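Long-range contact in ALKF (Bacillus cereus, PDB 3ZBO), which is related to the HEAT-like repeat DNA glycosylases and binds branched DNA structures, probably including Holliday junctions, though its biological role is not established: residues E60-M71 with R90-L100. Numbering follows the deposited sequence.
Sequences EELYATGNYDAM and RWIDGAYFYML
Tyr63 lies flat on Trp91 in the buried part of this contact. Its ring is stacked face to face on the five-membered ring of the indole, with centroids 4.3 Å apart and planes at 11°. With CG anti to the backbone N (chi1 -162°), the ring reaches across until Tyr63 OH donates to Trp91 O at 2.7 Å. Gly94 N reaches that oxygen from the opposite face of the carbonyl plane. Met71 CE lies over the rim of the opposite face of the Tyr63 ring. The segments span the turns joining helix 56-63 to 68-77 and helix 85-94 to 98-110, consistent with the HEAT-like repeat family. Phe97 and Tyr68 form an offset edge-to-face pair, the edge of Phe97 toward the face of Tyr68, planes at 65°. Leu100 CG lies at the edge of the Tyr68 ring. By contrast, the outer rim is polar and partly open to solvent. Exposed Arg90 grips Glu60 end-on, NH1 to OE1 at 2.8 Å and NH2 to OE2 at 3.0 Å. Trp91 NE1 donates to Glu60 OE2 at 3.1 Å, from the carboxylate face opposite Arg90 NH2. A water bridges Gly66 O, Tyr68 N and Tyr96 OH; Tyr96 OH is also hydrogen-bonded to His34 N.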
loop_
_atom_site.group_PDB
_atom_site.type_symbol
_atom_site.label_atom_id
_atom_site.label_comp_id
_atom_site.label_asym_id
_atom_site.label_seq_id
_atom_site.Cartn_x
_atom_site.Cartn_y
_atom_site.Cartn_z
ATOM N N GLU A 60 1.839 15.199 -10.524
ATOM C CA GLU A 60 2.010 16.163 -9.425
ATOM C C GLU A 60 0.831 17.050 -9.243
ATOM O O GLU A 60 0.415 17.333 -8.074
ATOM C CB GLU A 60 3.289 17.005 -9.545
ATOM C CG GLU A 60 4.536 16.191 -9.426
ATOM C CD GLU A 60 4.891 15.686 -8.020
ATOM O OE1 GLU A 60 4.349 16.245 -7.074
ATOM O OE2 GLU A 60 5.723 14.831 -7.891
ATOM N N GLU A 61 0.274 17.569 -10.360
ATOM C CA GLU A 61 -0.896 18.405 -10.202
ATOM C C GLU A 61 -2.119 17.650 -9.646
ATOM O O GLU A 61 -2.864 18.243 -8.832
ATOM C CB GLU A 61 -1.278 19.038 -11.557
ATOM C CG GLU A 61 -0.228 19.970 -12.080
ATOM C CD GLU A 61 -0.783 20.867 -13.229
ATOM O OE1 GLU A 61 -1.960 21.338 -13.210
ATOM O OE2 GLU A 61 0.041 21.156 -14.148
ATOM N N LEU A 62 -2.270 16.420 -10.089
ATOM C CA LEU A 62 -3.412 15.602 -9.618
ATOM C C LEU A 62 -3.190 15.301 -8.141
ATOM O O LEU A 62 -4.181 15.404 -7.347
ATOM C CB LEU A 62 -3.515 14.313 -10.422
ATOM C CG LEU A 62 -3.936 14.587 -11.851
ATOM C CD1 LEU A 62 -3.772 13.306 -12.598
ATOM C CD2 LEU A 62 -5.378 15.023 -11.909
ATOM N N TYR A 63 -1.967 14.984 -7.737
ATOM C CA TYR A 63 -1.805 14.610 -6.289
ATOM C C TYR A 63 -2.064 15.814 -5.381
ATOM O O TYR A 63 -2.627 15.694 -4.269
ATOM C CB TYR A 63 -0.382 14.054 -6.112
ATOM C CG TYR A 63 -0.293 13.272 -4.829
ATOM C CD1 TYR A 63 -0.701 11.936 -4.766
ATOM C CD2 TYR A 63 0.212 13.893 -3.679
ATOM C CE1 TYR A 63 -0.607 11.196 -3.556
ATOM C CE2 TYR A 63 0.251 13.212 -2.460
ATOM C CZ TYR A 63 -0.166 11.861 -2.431
ATOM O OH TYR A 63 -0.083 11.187 -1.231
ATOM N N ALA A 64 -1.761 17.006 -5.894
ATOM C CA ALA A 64 -1.942 18.233 -5.128
ATOM C C ALA A 64 -3.352 18.627 -4.920
ATOM O O ALA A 64 -3.603 19.602 -4.155
ATOM C CB ALA A 64 -1.165 19.430 -5.831
ATOM N N THR A 65 -4.284 18.008 -5.665
ATOM C CA THR A 65 -5.721 18.344 -5.495
ATOM C C THR A 65 -6.205 18.036 -4.082
ATOM O O THR A 65 -7.180 18.646 -3.614
ATOM C CB THR A 65 -6.611 17.615 -6.459
ATOM O OG1 THR A 65 -6.538 16.237 -6.243
ATOM C CG2 THR A 65 -6.248 18.009 -7.911
ATOM N N GLY A 66 -5.603 17.023 -3.468
ATOM C CA GLY A 66 -6.185 16.489 -2.231
ATOM C C GLY A 66 -7.482 15.730 -2.445
ATOM O O GLY A 66 -8.106 15.364 -1.426
ATOM N N ASN A 67 -7.807 15.383 -3.678
ATOM C CA ASN A 67 -8.958 14.567 -4.018
ATOM C C ASN A 67 -8.469 13.130 -4.161
ATOM O O ASN A 67 -7.593 12.808 -4.975
ATOM C CB ASN A 67 -9.582 15.116 -5.295
ATOM C CG ASN A 67 -10.714 14.242 -5.822
ATOM O OD1 ASN A 67 -10.654 13.007 -5.824
ATOM N ND2 ASN A 67 -11.772 14.894 -6.297
ATOM N N TYR A 68 -8.970 12.234 -3.269
ATOM C CA TYR A 68 -8.468 10.895 -3.236
ATOM C C TYR A 68 -8.407 10.227 -4.626
ATOM O O TYR A 68 -7.443 9.533 -4.991
ATOM C CB TYR A 68 -9.306 9.985 -2.282
ATOM C CG TYR A 68 -8.888 8.529 -2.364
ATOM C CD1 TYR A 68 -7.640 8.089 -1.897
ATOM C CD2 TYR A 68 -9.728 7.563 -3.021
ATOM C CE1 TYR A 68 -7.228 6.786 -2.036
ATOM C CE2 TYR A 68 -9.311 6.269 -3.147
ATOM C CZ TYR A 68 -8.063 5.823 -2.650
ATOM O OH TYR A 68 -7.609 4.562 -2.782
ATOM N N ASP A 69 -9.472 10.369 -5.418
ATOM C CA ASP A 69 -9.420 9.635 -6.695
ATOM C C ASP A 69 -8.378 10.192 -7.633
ATOM O O ASP A 69 -7.698 9.437 -8.381
ATOM C CB ASP A 69 -10.776 9.705 -7.403
ATOM C CG ASP A 69 -11.874 9.031 -6.567
ATOM O OD1 ASP A 69 -11.917 7.822 -6.547
ATOM O OD2 ASP A 69 -12.623 9.775 -5.933
ATOM N N ALA A 70 -8.271 11.523 -7.625
ATOM C CA ALA A 70 -7.192 12.130 -8.438
ATOM C C ALA A 70 -5.812 11.744 -7.945
ATOM O O ALA A 70 -4.889 11.551 -8.762
ATOM C CB ALA A 70 -7.307 13.688 -8.383
ATOM N N MET A 71 -5.707 11.655 -6.629
ATOM C CA MET A 71 -4.432 11.237 -6.055
ATOM C C MET A 71 -4.069 9.764 -6.372
ATOM O O MET A 71 -2.909 9.443 -6.650
ATOM C CB MET A 71 -4.418 11.418 -4.547
ATOM C CG MET A 71 -4.504 12.861 -4.148
ATOM S SD MET A 71 -4.975 13.126 -2.418
ATOM C CE MET A 71 -3.330 13.014 -1.644
ATOM N N ARG A 90 7.349 14.227 -0.033
ATOM C CA ARG A 90 6.187 15.089 -0.242
ATOM C C ARG A 90 4.881 14.323 -0.360
ATOM O O ARG A 90 3.853 14.686 0.232
ATOM C CB ARG A 90 6.331 15.984 -1.511
ATOM C CG ARG A 90 7.473 16.980 -1.356
ATOM C CD ARG A 90 7.543 17.979 -2.572
ATOM N NE ARG A 90 7.854 17.245 -3.800
ATOM C CZ ARG A 90 6.976 16.771 -4.728
ATOM N NH1 ARG A 90 5.642 16.896 -4.628
ATOM N NH2 ARG A 90 7.449 16.066 -5.741
ATOM N N TRP A 91 4.957 13.257 -1.117
ATOM C CA TRP A 91 3.711 12.492 -1.380
ATOM C C TRP A 91 3.243 11.857 -0.042
ATOM O O TRP A 91 2.069 11.914 0.286
ATOM C CB TRP A 91 3.954 11.384 -2.439
ATOM C CG TRP A 91 3.861 11.948 -3.857
ATOM C CD1 TRP A 91 4.436 13.091 -4.325
ATOM C CD2 TRP A 91 3.298 11.271 -4.975
ATOM N NE1 TRP A 91 4.162 13.196 -5.716
ATOM C CE2 TRP A 91 3.424 12.115 -6.088
ATOM C CE3 TRP A 91 2.623 10.065 -5.116
ATOM C CZ2 TRP A 91 2.980 11.760 -7.392
ATOM C CZ3 TRP A 91 2.065 9.732 -6.428
ATOM C CH2 TRP A 91 2.212 10.622 -7.492
ATOM N N ILE A 92 4.180 11.280 0.748
ATOM C CA ILE A 92 3.677 10.681 1.981
ATOM C C ILE A 92 3.141 11.743 2.937
ATOM O O ILE A 92 2.194 11.477 3.697
ATOM C CB ILE A 92 4.726 9.766 2.636
ATOM C CG1 ILE A 92 4.104 8.766 3.640
ATOM C CG2 ILE A 92 5.837 10.591 3.419
ATOM C CD1 ILE A 92 3.062 7.779 2.990
ATOM N N ASP A 93 3.694 12.962 2.903
ATOM C CA ASP A 93 3.129 14.016 3.770
ATOM C C ASP A 93 1.701 14.330 3.411
ATOM O O ASP A 93 0.986 14.761 4.282
ATOM C CB ASP A 93 3.951 15.318 3.637
ATOM C CG ASP A 93 5.305 15.232 4.349
ATOM O OD1 ASP A 93 5.551 14.347 5.149
ATOM O OD2 ASP A 93 6.140 16.165 4.098
ATOM N N GLY A 94 1.290 14.106 2.158
ATOM C CA GLY A 94 -0.081 14.334 1.783
ATOM C C GLY A 94 -1.022 13.135 1.846
ATOM O O GLY A 94 -2.212 13.290 1.609
ATOM N N ALA A 95 -0.473 12.011 2.312
ATOM C CA ALA A 95 -1.275 10.801 2.334
ATOM C C ALA A 95 -2.013 10.732 3.673
ATOM O O ALA A 95 -1.558 10.123 4.653
ATOM C CB ALA A 95 -0.304 9.611 2.198
ATOM N N TYR A 96 -3.218 11.304 3.653
ATOM C CA TYR A 96 -3.837 11.579 4.967
ATOM C C TYR A 96 -4.590 10.443 5.626
ATOM O O TYR A 96 -5.062 10.545 6.748
ATOM C CB TYR A 96 -4.790 12.800 4.856
ATOM C CG TYR A 96 -5.968 12.610 3.984
ATOM C CD1 TYR A 96 -7.133 11.993 4.448
ATOM C CD2 TYR A 96 -5.940 13.020 2.661
ATOM C CE1 TYR A 96 -8.233 11.789 3.659
ATOM C CE2 TYR A 96 -7.090 12.836 1.795
ATOM C CZ TYR A 96 -8.274 12.236 2.314
ATOM O OH TYR A 96 -9.344 11.982 1.516
ATOM N N PHE A 97 -4.766 9.371 4.869
ATOM C CA PHE A 97 -5.297 8.138 5.440
ATOM C C PHE A 97 -4.754 6.923 4.757
ATOM O O PHE A 97 -4.060 7.063 3.735
ATOM C CB PHE A 97 -6.883 8.160 5.439
ATOM C CG PHE A 97 -7.533 7.860 4.073
ATOM C CD1 PHE A 97 -7.265 8.665 2.921
ATOM C CD2 PHE A 97 -8.400 6.760 3.943
ATOM C CE1 PHE A 97 -7.933 8.421 1.662
ATOM C CE2 PHE A 97 -9.041 6.518 2.747
ATOM C CZ PHE A 97 -8.818 7.325 1.581
ATOM N N TYR A 98 -5.058 5.720 5.292
ATOM C CA TYR A 98 -4.305 4.545 4.841
ATOM C C TYR A 98 -4.471 4.172 3.372
ATOM O O TYR A 98 -3.551 3.566 2.821
ATOM C CB TYR A 98 -4.643 3.325 5.734
ATOM C CG TYR A 98 -5.991 2.696 5.380
ATOM C CD1 TYR A 98 -7.161 3.211 6.004
ATOM C CD2 TYR A 98 -6.086 1.668 4.464
ATOM C CE1 TYR A 98 -8.445 2.670 5.693
ATOM C CE2 TYR A 98 -7.334 1.107 4.101
ATOM C CZ TYR A 98 -8.516 1.644 4.715
ATOM O OH TYR A 98 -9.757 1.069 4.357
ATOM N N MET A 99 -5.579 4.527 2.725
ATOM C CA MET A 99 -5.645 4.048 1.332
ATOM C C MET A 99 -4.608 4.807 0.568
ATOM O O MET A 99 -4.064 4.268 -0.427
ATOM C CB MET A 99 -7.002 4.366 0.739
ATOM C CG MET A 99 -8.093 3.477 1.385
ATOM S SD MET A 99 -9.739 3.698 0.594
ATOM C CE MET A 99 -9.527 2.546 -0.721
ATOM N N LEU A 100 -4.340 6.066 0.906
ATOM C CA LEU A 100 -3.271 6.829 0.250
ATOM C C LEU A 100 -1.874 6.306 0.642
ATOM O O LEU A 100 -1.007 6.120 -0.248
ATOM C CB LEU A 100 -3.396 8.353 0.558
ATOM C CG LEU A 100 -4.576 8.950 -0.180
ATOM C CD1 LEU A 100 -4.821 10.306 0.449
ATOM C CD2 LEU A 100 -4.246 9.162 -1.722
HETATM O O HOH W 1 -9.764 13.262 -0.705
#